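Local coordinates for uncharacterized protein (Vanderwaltozyma polyspora, PDB 5THE), which probably binds RNA, being the C-terminal lobe (MID and PIWI) of a budding-yeast Argonaute, the part that in this family holds the guide RNA and cleaves its target, at residues A[243-254]-A[291-299]; A[494-505]-A[541-549]. All blocks are in the same frame, centred on the assembly; numbering follows the deposited sequence.

Interaction 1 (A[243-254]-A[291-299])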
loop_
_atom_site.group_PDB
_atom_site.type_symbol
_atom_site.label_atom_id
_atom_site.label_comp_id
_atom_site.label_asym_id
_atom_site.label_seq_id
_atom_site.Cartn_x
_atom_site.Cartn_y
_atom_site.Cartn_z
ATOM N N LEU A 243 -12.922 -3.962 -5.243
ATOM C CA LEU A 243 -12.596 -5.317 -4.795
ATOM C C LEU A 243 -11.945 -6.144 -5.887
ATOM O O LEU A 243 -11.914 -7.373 -5.803
ATOM C CB LEU A 243 -13.829 -6.056 -4.248
ATOM C CG LEU A 243 -14.603 -5.293 -3.170
ATOM C CD1 LEU A 243 -15.752 -6.137 -2.588
ATOM C CD2 LEU A 243 -13.664 -4.840 -2.077
ATOM N N GLY A 244 -11.412 -5.497 -6.914
ATOM C CA GLY A 244 -10.775 -6.214 -7.990
ATOM C C GLY A 244 -9.340 -6.600 -7.685
ATOM O O GLY A 244 -8.778 -6.326 -6.626
ATOM N N SER A 245 -8.750 -7.286 -8.651
ATOM C CA SER A 245 -7.338 -7.627 -8.644
ATOM C C SER A 245 -6.780 -7.123 -9.956
ATOM O O SER A 245 -7.368 -7.375 -11.011
ATOM C CB SER A 245 -7.102 -9.145 -8.518
ATOM O OG SER A 245 -7.714 -9.645 -7.354
ATOM N N ASN A 246 -5.672 -6.394 -9.894
ATOM C CA ASN A 246 -5.039 -5.952 -11.131
ATOM C C ASN A 246 -4.025 -6.988 -11.594
ATOM O O ASN A 246 -4.337 -7.840 -12.434
ATOM C CB ASN A 246 -4.414 -4.580 -10.921
ATOM C CG ASN A 246 -5.456 -3.556 -10.554
ATOM O OD1 ASN A 246 -6.601 -3.688 -10.965
ATOM N ND2 ASN A 246 -5.080 -2.548 -9.762
ATOM N N HIS A 247 -2.821 -6.935 -11.048
ATOM C CA HIS A 247 -1.853 -7.999 -11.225
ATOM C C HIS A 247 -1.613 -8.670 -9.887
ATOM O O HIS A 247 -1.974 -8.152 -8.828
ATOM C CB HIS A 247 -0.531 -7.461 -11.789
ATOM C CG HIS A 247 0.158 -6.493 -10.875
ATOM N ND1 HIS A 247 -0.205 -5.162 -10.781
ATOM C CD2 HIS A 247 1.181 -6.666 -10.004
ATOM C CE1 HIS A 247 0.579 -4.554 -9.910
ATOM N NE2 HIS A 247 1.428 -5.444 -9.418
ATOM N N SER A 248 -0.996 -9.841 -9.949
ATOM C CA SER A 248 -0.580 -10.563 -8.765
ATOM C C SER A 248 0.722 -11.254 -9.114
ATOM O O SER A 248 1.300 -11.030 -10.183
ATOM C CB SER A 248 -1.655 -11.559 -8.307
ATOM O OG SER A 248 -1.648 -12.746 -9.105
ATOM N N LEU A 249 1.180 -12.106 -8.211
ATOM C CA LEU A 249 2.252 -13.035 -8.531
ATOM C C LEU A 249 1.649 -14.345 -9.026
ATOM O O LEU A 249 0.472 -14.642 -8.801
ATOM C CB LEU A 249 3.132 -13.286 -7.304
ATOM C CG LEU A 249 3.704 -12.031 -6.658
ATOM C CD1 LEU A 249 4.696 -12.426 -5.573
ATOM C CD2 LEU A 249 4.356 -11.156 -7.727
ATOM N N SER A 250 2.469 -15.135 -9.699
ATOM C CA SER A 250 2.003 -16.437 -10.158
ATOM C C SER A 250 1.658 -17.329 -8.973
ATOM O O SER A 250 2.090 -17.105 -7.840
ATOM C CB SER A 250 3.064 -17.129 -11.012
ATOM O OG SER A 250 4.143 -17.551 -10.188
ATOM N N ILE A 251 0.865 -18.361 -9.267
ATOM C CA ILE A 251 0.530 -19.387 -8.281
ATOM C C ILE A 251 1.793 -20.004 -7.690
ATOM O O ILE A 251 1.896 -20.204 -6.475
ATOM C CB ILE A 251 -0.371 -20.457 -8.925
ATOM C CG1 ILE A 251 -1.797 -19.915 -9.060
ATOM C CG2 ILE A 251 -0.298 -21.794 -8.143
ATOM C CD1 ILE A 251 -2.785 -20.894 -9.664
ATOM N N GLU A 252 2.763 -20.338 -8.545
ATOM C CA GLU A 252 4.019 -20.904 -8.060
ATOM C C GLU A 252 4.673 -19.986 -7.031
ATOM O O GLU A 252 5.089 -20.434 -5.957
ATOM C CB GLU A 252 4.955 -21.163 -9.243
ATOM C CG GLU A 252 6.173 -22.015 -8.947
ATOM C CD GLU A 252 5.842 -23.329 -8.243
ATOM O OE1 GLU A 252 6.667 -23.778 -7.420
ATOM O OE2 GLU A 252 4.769 -23.918 -8.497
ATOM N N ASN A 253 4.746 -18.685 -7.333
ATOM C CA ASN A 253 5.348 -17.733 -6.405
ATOM C C ASN A 253 4.532 -17.598 -5.119
ATOM O O ASN A 253 5.101 -17.465 -4.028
ATOM C CB ASN A 253 5.497 -16.366 -7.079
ATOM C CG ASN A 253 6.567 -16.350 -8.154
ATOM O OD1 ASN A 253 6.275 -16.128 -9.322
ATOM N ND2 ASN A 253 7.817 -16.561 -7.756
ATOM N N ASN A 254 3.203 -17.643 -5.214
ATOM C CA ASN A 254 2.396 -17.466 -4.008
ATOM C C ASN A 254 2.556 -18.617 -3.019
ATOM O O ASN A 254 2.261 -18.437 -1.830
ATOM C CB ASN A 254 0.921 -17.289 -4.374
ATOM C CG ASN A 254 0.634 -15.946 -5.008
ATOM O OD1 ASN A 254 1.289 -14.945 -4.698
ATOM N ND2 ASN A 254 -0.354 -15.913 -5.898
ATOM N N TYR A 291 -5.962 -11.218 2.965
ATOM C CA TYR A 291 -6.979 -12.182 3.352
ATOM C C TYR A 291 -7.073 -13.426 2.486
ATOM O O TYR A 291 -7.941 -14.256 2.762
ATOM C CB TYR A 291 -8.368 -11.519 3.426
ATOM C CG TYR A 291 -8.905 -10.884 2.155
ATOM C CD1 TYR A 291 -9.101 -11.627 0.991
ATOM C CD2 TYR A 291 -9.282 -9.557 2.145
ATOM C CE1 TYR A 291 -9.631 -11.042 -0.145
ATOM C CE2 TYR A 291 -9.821 -8.974 1.018
ATOM C CZ TYR A 291 -9.989 -9.718 -0.118
ATOM O OH TYR A 291 -10.510 -9.112 -1.232
ATOM N N ASP A 292 -6.234 -13.602 1.465
ATOM C CA ASP A 292 -6.243 -14.874 0.753
ATOM C C ASP A 292 -4.854 -15.134 0.177
ATOM O O ASP A 292 -3.878 -14.453 0.515
ATOM C CB ASP A 292 -7.353 -14.916 -0.308
ATOM C CG ASP A 292 -7.173 -13.899 -1.424
ATOM O OD1 ASP A 292 -6.077 -13.333 -1.600
ATOM O OD2 ASP A 292 -8.169 -13.671 -2.147
ATOM N N ASP A 293 -4.771 -16.123 -0.706
ATOM C CA ASP A 293 -3.497 -16.531 -1.274
ATOM C C ASP A 293 -3.108 -15.718 -2.505
ATOM O O ASP A 293 -2.113 -16.040 -3.150
ATOM C CB ASP A 293 -3.521 -18.038 -1.590
ATOM C CG ASP A 293 -4.544 -18.421 -2.659
ATOM O OD1 ASP A 293 -5.334 -17.568 -3.109
ATOM O OD2 ASP A 293 -4.558 -19.608 -3.039
ATOM N N LYS A 294 -3.853 -14.665 -2.834
ATOM C CA LYS A 294 -3.465 -13.784 -3.933
ATOM C C LYS A 294 -2.779 -12.503 -3.469
ATOM O O LYS A 294 -2.003 -11.923 -4.235
ATOM C CB LYS A 294 -4.691 -13.430 -4.787
ATOM C CG LYS A 294 -5.406 -14.640 -5.366
ATOM C CD LYS A 294 -4.405 -15.557 -6.086
ATOM C CE LYS A 294 -5.075 -16.812 -6.649
ATOM N NZ LYS A 294 -4.063 -17.665 -7.357
ATOM N N PHE A 295 -3.061 -12.038 -2.244
ATOM C CA PHE A 295 -2.370 -10.895 -1.629
ATOM C C PHE A 295 -2.568 -9.611 -2.427
ATOM O O PHE A 295 -1.723 -8.713 -2.449
ATOM C CB PHE A 295 -0.892 -11.205 -1.422
ATOM C CG PHE A 295 -0.684 -12.455 -0.639
ATOM C CD1 PHE A 295 -0.768 -12.434 0.751
ATOM C CD2 PHE A 295 -0.484 -13.665 -1.293
ATOM C CE1 PHE A 295 -0.602 -13.598 1.481
ATOM C CE2 PHE A 295 -0.334 -14.861 -0.575
ATOM C CZ PHE A 295 -0.389 -14.837 0.807
ATOM N N THR A 296 -3.721 -9.523 -3.041
ATOM C CA THR A 296 -4.110 -8.434 -3.913
ATOM C C THR A 296 -4.884 -7.352 -3.177
ATOM O O THR A 296 -4.955 -6.204 -3.644
ATOM C CB THR A 296 -4.940 -9.067 -5.034
ATOM O OG1 THR A 296 -4.078 -9.376 -6.149
ATOM C CG2 THR A 296 -6.067 -8.212 -5.417
ATOM N N GLN A 297 -5.447 -7.694 -2.023
ATOM C CA GLN A 297 -6.325 -6.816 -1.260
ATOM C C GLN A 297 -5.822 -6.740 0.174
ATOM O O GLN A 297 -5.636 -7.777 0.825
ATOM C CB GLN A 297 -7.751 -7.341 -1.300
ATOM C CG GLN A 297 -8.436 -7.116 -2.635
ATOM C CD GLN A 297 -8.920 -5.679 -2.774
ATOM O OE1 GLN A 297 -9.149 -4.997 -1.766
ATOM N NE2 GLN A 297 -9.073 -5.210 -4.019
ATOM N N PHE A 298 -5.596 -5.519 0.656
ATOM C CA PHE A 298 -5.108 -5.269 2.012
ATOM C C PHE A 298 -5.986 -4.233 2.708
ATOM O O PHE A 298 -5.560 -3.093 2.927
ATOM C CB PHE A 298 -3.656 -4.785 2.004
ATOM C CG PHE A 298 -2.646 -5.883 1.863
ATOM C CD1 PHE A 298 -2.385 -6.450 0.620
ATOM C CD2 PHE A 298 -1.936 -6.340 2.971
ATOM C CE1 PHE A 298 -1.451 -7.456 0.484
ATOM C CE2 PHE A 298 -0.985 -7.358 2.834
ATOM C CZ PHE A 298 -0.753 -7.920 1.596
ATOM N N PRO A 299 -7.211 -4.592 3.086
ATOM C CA PRO A 299 -7.995 -3.681 3.928
ATOM C C PRO A 299 -7.306 -3.535 5.272
ATOM O O PRO A 299 -6.490 -4.367 5.673
ATOM C CB PRO A 299 -9.363 -4.358 4.062
ATOM C CG PRO A 299 -9.129 -5.807 3.746
ATOM C CD PRO A 299 -7.889 -5.880 2.845
HETATM O O HOH W 1 0.169 -12.679 -5.526
HETATM O O HOH W 2 -2.082 -16.476 -8.949
HETATM O O HOH W 3 -2.095 -18.483 -5.391
#

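Interaction 2 (A[494-505]-A[541-549])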
loop_
_atom_site.group_PDB
_atom_site.type_symbol
_atom_site.label_atom_id
_atom_site.label_comp_id
_atom_site.label_asym_id
_atom_site.label_seq_id
_atom_site.Cartn_x
_atom_site.Cartn_y
_atom_site.Cartn_z
ATOM N N TYR A 494 1.127 0.046 1.638
ATOM C CA TYR A 494 -0.296 0.173 1.962
ATOM C C TYR A 494 -0.515 0.779 3.342
ATOM O O TYR A 494 -1.404 1.621 3.523
ATOM C CB TYR A 494 -0.975 -1.187 1.906
ATOM C CG TYR A 494 -1.070 -1.784 0.529
ATOM C CD1 TYR A 494 -1.214 -0.974 -0.596
ATOM C CD2 TYR A 494 -1.042 -3.161 0.353
ATOM C CE1 TYR A 494 -1.322 -1.528 -1.868
ATOM C CE2 TYR A 494 -1.146 -3.727 -0.915
ATOM C CZ TYR A 494 -1.276 -2.901 -2.019
ATOM O OH TYR A 494 -1.376 -3.452 -3.269
ATOM N N ALA A 495 0.253 0.323 4.340
ATOM C CA ALA A 495 0.092 0.854 5.689
ATOM C C ALA A 495 0.461 2.326 5.743
ATOM O O ALA A 495 -0.209 3.112 6.428
ATOM C CB ALA A 495 0.934 0.052 6.685
ATOM N N ASP A 496 1.538 2.717 5.044
ATOM C CA ASP A 496 1.899 4.134 4.981
ATOM C C ASP A 496 0.749 4.955 4.423
ATOM O O ASP A 496 0.395 6.002 4.972
ATOM C CB ASP A 496 3.150 4.345 4.122
ATOM C CG ASP A 496 4.350 3.637 4.666
ATOM O OD1 ASP A 496 4.360 3.297 5.866
ATOM O OD2 ASP A 496 5.297 3.426 3.889
ATOM N N LEU A 497 0.159 4.490 3.314
ATOM C CA LEU A 497 -0.929 5.223 2.671
ATOM C C LEU A 497 -2.157 5.312 3.560
ATOM O O LEU A 497 -2.884 6.306 3.508
ATOM C CB LEU A 497 -1.296 4.548 1.351
ATOM C CG LEU A 497 -0.131 4.569 0.354
ATOM C CD1 LEU A 497 -0.502 3.755 -0.877
ATOM C CD2 LEU A 497 0.162 6.010 -0.019
ATOM N N LEU A 498 -2.432 4.275 4.351
ATOM C CA LEU A 498 -3.602 4.336 5.215
ATOM C C LEU A 498 -3.381 5.339 6.341
ATOM O O LEU A 498 -4.297 6.093 6.697
ATOM C CB LEU A 498 -3.928 2.945 5.759
ATOM C CG LEU A 498 -5.077 2.873 6.773
ATOM C CD1 LEU A 498 -6.312 3.565 6.220
ATOM C CD2 LEU A 498 -5.385 1.391 7.135
ATOM N N CYS A 499 -2.170 5.365 6.908
ATOM C CA CYS A 499 -1.821 6.407 7.873
ATOM C C CYS A 499 -1.997 7.795 7.285
ATOM O O CYS A 499 -2.477 8.714 7.966
ATOM C CB CYS A 499 -0.380 6.244 8.328
ATOM S SG CYS A 499 -0.184 5.350 9.824
ATOM N N THR A 500 -1.580 7.982 6.032
ATOM C CA THR A 500 -1.744 9.285 5.398
ATOM C C THR A 500 -3.216 9.619 5.225
ATOM O O THR A 500 -3.635 10.751 5.493
ATOM C CB THR A 500 -1.012 9.309 4.057
ATOM O OG1 THR A 500 0.369 9.112 4.313
ATOM C CG2 THR A 500 -1.209 10.655 3.312
ATOM N N ARG A 501 -4.024 8.641 4.802
ATOM C CA ARG A 501 -5.448 8.920 4.656
ATOM C C ARG A 501 -6.089 9.195 6.012
ATOM O O ARG A 501 -6.959 10.065 6.132
ATOM C CB ARG A 501 -6.156 7.761 3.953
ATOM C CG ARG A 501 -7.681 7.979 3.842
ATOM C CD ARG A 501 -8.000 9.258 3.040
ATOM N NE ARG A 501 -7.190 9.283 1.832
ATOM C CZ ARG A 501 -7.487 8.605 0.729
ATOM N NH1 ARG A 501 -8.602 7.891 0.675
ATOM N NH2 ARG A 501 -6.661 8.627 -0.309
ATOM N N ALA A 502 -5.680 8.453 7.046
ATOM C CA ALA A 502 -6.203 8.717 8.381
ATOM C C ALA A 502 -5.826 10.120 8.850
ATOM O O ALA A 502 -6.602 10.765 9.561
ATOM C CB ALA A 502 -5.692 7.660 9.353
ATOM N N THR A 503 -4.650 10.604 8.442
ATOM C CA THR A 503 -4.246 11.978 8.727
ATOM C C THR A 503 -5.164 12.982 8.036
ATOM O O THR A 503 -5.566 13.980 8.646
ATOM C CB THR A 503 -2.791 12.175 8.304
ATOM O OG1 THR A 503 -1.962 11.237 9.013
ATOM C CG2 THR A 503 -2.314 13.585 8.595
ATOM N N CYS A 504 -5.505 12.739 6.760
ATOM C CA CYS A 504 -6.542 13.538 6.100
ATOM C C CYS A 504 -7.783 13.664 6.971
ATOM O O CYS A 504 -8.322 14.763 7.154
ATOM C CB CYS A 504 -6.935 12.912 4.760
ATOM S SG CYS A 504 -5.637 12.876 3.539
ATOM N N PHE A 505 -8.269 12.533 7.495
ATOM C CA PHE A 505 -9.478 12.559 8.309
ATOM C C PHE A 505 -9.263 13.400 9.560
ATOM O O PHE A 505 -10.116 14.214 9.927
ATOM C CB PHE A 505 -9.893 11.140 8.705
ATOM C CG PHE A 505 -10.191 10.231 7.548
ATOM C CD1 PHE A 505 -10.601 10.735 6.325
ATOM C CD2 PHE A 505 -10.067 8.854 7.701
ATOM C CE1 PHE A 505 -10.884 9.880 5.263
ATOM C CE2 PHE A 505 -10.354 7.988 6.650
ATOM C CZ PHE A 505 -10.767 8.506 5.430
ATOM N N ASN A 541 -19.199 0.636 5.639
ATOM C CA ASN A 541 -19.233 0.269 4.220
ATOM C C ASN A 541 -17.839 -0.026 3.681
ATOM O O ASN A 541 -17.667 -0.899 2.824
ATOM C CB ASN A 541 -19.841 1.400 3.374
ATOM C CG ASN A 541 -21.352 1.493 3.483
ATOM O OD1 ASN A 541 -22.028 0.524 3.821
ATOM N ND2 ASN A 541 -21.891 2.671 3.171
ATOM N N ILE A 542 -16.833 0.717 4.140
ATOM C CA ILE A 542 -15.536 0.667 3.494
ATOM C C ILE A 542 -14.448 0.129 4.410
ATOM O O ILE A 542 -13.283 0.116 4.026
ATOM C CB ILE A 542 -15.138 2.044 2.925
ATOM C CG1 ILE A 542 -15.185 3.108 4.011
ATOM C CG2 ILE A 542 -16.032 2.426 1.742
ATOM C CD1 ILE A 542 -14.283 4.278 3.676
ATOM N N LYS A 543 -14.803 -0.341 5.607
ATOM C CA LYS A 543 -13.778 -0.869 6.503
ATOM C C LYS A 543 -13.046 -2.056 5.888
ATOM O O LYS A 543 -11.873 -2.292 6.200
ATOM C CB LYS A 543 -14.400 -1.238 7.854
ATOM C CG LYS A 543 -13.808 -0.435 9.011
ATOM C CD LYS A 543 -14.738 -0.364 10.216
ATOM C CE LYS A 543 -14.147 0.504 11.327
ATOM N NZ LYS A 543 -12.943 -0.123 11.976
ATOM N N SER A 544 -13.694 -2.792 4.987
ATOM C CA SER A 544 -13.052 -3.893 4.287
ATOM C C SER A 544 -12.596 -3.500 2.888
ATOM O O SER A 544 -12.310 -4.374 2.068
ATOM C CB SER A 544 -13.992 -5.099 4.215
ATOM O OG SER A 544 -14.374 -5.500 5.515
ATOM N N VAL A 545 -12.525 -2.212 2.600
ATOM C CA VAL A 545 -12.163 -1.716 1.282
ATOM C C VAL A 545 -10.840 -0.980 1.392
ATOM O O VAL A 545 -10.550 -0.355 2.420
ATOM C CB VAL A 545 -13.272 -0.793 0.730
ATOM C CG1 VAL A 545 -12.855 -0.161 -0.597
ATOM C CG2 VAL A 545 -14.586 -1.578 0.594
ATOM N N MET A 546 -10.025 -1.068 0.334
ATOM C CA MET A 546 -8.795 -0.279 0.223
ATOM C C MET A 546 -9.111 1.142 -0.249
ATOM O O MET A 546 -8.660 1.597 -1.300
ATOM C CB MET A 546 -7.804 -0.951 -0.721
ATOM C CG MET A 546 -7.261 -2.291 -0.249
ATOM S SD MET A 546 -6.297 -3.124 -1.539
ATOM C CE MET A 546 -4.888 -2.008 -1.692
ATOM N N TYR A 547 -9.910 1.855 0.563
ATOM C CA TYR A 547 -10.283 3.219 0.215
ATOM C C TYR A 547 -9.084 4.147 0.198
ATOM O O TYR A 547 -9.159 5.230 -0.390
ATOM C CB TYR A 547 -11.335 3.758 1.190
ATOM C CG TYR A 547 -10.907 3.710 2.637
ATOM C CD1 TYR A 547 -11.151 2.579 3.412
ATOM C CD2 TYR A 547 -10.268 4.799 3.232
ATOM C CE1 TYR A 547 -10.760 2.523 4.736
ATOM C CE2 TYR A 547 -9.873 4.753 4.569
ATOM C CZ TYR A 547 -10.119 3.613 5.310
ATOM O OH TYR A 547 -9.742 3.552 6.634
ATOM N N TYR A 548 -7.988 3.751 0.835
ATOM C CA TYR A 548 -6.817 4.599 0.960
ATOM C C TYR A 548 -5.929 4.566 -0.278
ATOM O O TYR A 548 -5.004 5.383 -0.369
ATOM C CB TYR A 548 -6.016 4.168 2.197
ATOM C CG TYR A 548 -5.568 2.722 2.120
ATOM C CD1 TYR A 548 -4.411 2.378 1.436
ATOM C CD2 TYR A 548 -6.317 1.707 2.700
ATOM C CE1 TYR A 548 -4.007 1.075 1.332
ATOM C CE2 TYR A 548 -5.918 0.383 2.613
ATOM C CZ TYR A 548 -4.757 0.077 1.926
ATOM O OH TYR A 548 -4.337 -1.226 1.821
ATOM N N ILE A 549 -6.182 3.648 -1.222
ATOM C CA ILE A 549 -5.284 3.443 -2.364
ATOM C C ILE A 549 -5.469 4.500 -3.444
ATOM O O ILE A 549 -4.556 4.734 -4.243
ATOM C CB ILE A 549 -5.466 2.026 -2.984
ATOM C CG1 ILE A 549 -4.237 1.625 -3.810
ATOM C CG2 ILE A 549 -6.674 1.994 -3.899
ATOM C CD1 ILE A 549 -2.950 1.657 -3.043
ATOM O OXT ILE A 549 -6.521 5.135 -3.557
HETATM O O HOH W 4 -7.740 7.222 -2.325
#

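Interaction 1 (A[243-254]-A[291-299])
Asn-254 OD1 approaches the Phe-295 ring obliquely, 4.0 Å from CD2, the amide and ring planes lying 54° apart, while the carbonyl O of Asp-292 sits over the centre of one ring face. The amide of Gln-297 works through its plane: NE2 donates to Gly-244 O at 2.9 Å, a fairly straight bond (158°) with the acceptor in the amide plane and the donor in the carbonyl plane. NE2 also bonds to Leu-240 O, so one amide nitrogen serves two carbonyls near the end of a helix. A leucine here would probably leave both carbonyls without this donor. Next to Gln-297 in the chain, Thr-296 packs against Ser-245.

Toward the helical turn 251-254, waters add to direct packing of Asn-254 against the Asp-293 backbone. Water 1 accepts from Leu-249 N and donates to Asn-254 OD1 and to Lys-294 O (2.6 Å). Lys-294 bends at chi2 (-51°) and then runs extended, carrying NZ past Ile-251 CG1 (3.6 Å) to water 2, bound to Leu-249 O, and to water 3, bound to Asn-254 ND2. The arrangement is that of a strand-connecting loop of the RNase H-like Piwi domain, between strands 282-289 and 300-305, docked against the chain that leaves helix 228-241 through a Schellman motif with Leu-243 as C-prime residue.

Interaction 2 (A[494-505]-A[541-549])
Leu-498 and Tyr-548 bring the two backbones closest, their CA atoms 5.3 Å apart, where the C-terminal tail folds through a type I turn from Met-546 to Ile-549 against helix 490-515. The Tyr-548 ring lies along the helix surface because its CG stands between the backbone N and the carbonyl carbon (chi1 59°). Leu-498 CB covers one face in a CH-pi contact, 4.2 Å from the ring centroid; Tyr-494 CD1 lies at the edge, in plane, and the hydroxyl passes Tyr-494 CB on its way to Phe-298 O. Over a face of the Tyr-494 ring comes Met-546 CE, 3.8 Å from the centroid, with SD farther above it in a Met-aromatic contact; Ile-549 CD1 meets the edge. The Tyr-494 hydroxyl is bound to Gly-480 N.

Tyr-547 crosses Phe-505 obliquely, its CE2 reaching the edge of that ring, while Leu-498 CD1 touches its hydroxyl end. Arg-501 lays one guanidinium face over Tyr-548 CA. Its NH1 makes a weak bond to Tyr-547 O and a salt bridge to Asp-208. Arg-501 NH2 donates to water 4 at 2.7 Å, and this water probably donates to Ile-549 OXT. Lys-237 and Arg-481 bind Ile-549 O, so Piwi-domain helix and terminal carboxylate meet beside bound RNA, consistent with the family's guide 5'-phosphate pocket. With Arg-501 also in a long, weak ion pair to an RNA phosphate, its charge is probably only partly directed at the RNA.

In the fold
Interaction 2 is a buried contact near the centre of the chain, dominated by aromatic and aliphatic packing; interaction 1 lies farther out, partly buried, and depends largely on one hydrogen bond from a side-chain amide and on bridging waters. One joins a long helix to the C-terminus beside bound RNA; the other joins a loop between two strands to segment 243-254, with its short strand and helical turn, about 9 Å from the RNA at the nearest atom. Although they share no segment, they touch through the 291-299 loop: Phe-298 O probably accepts from Tyr-548 OH at 2.5 Å, and the Phe-298 ring packs on Tyr-494. Gln-297 also meets Met-546. The loop thus links the polar contact to the core.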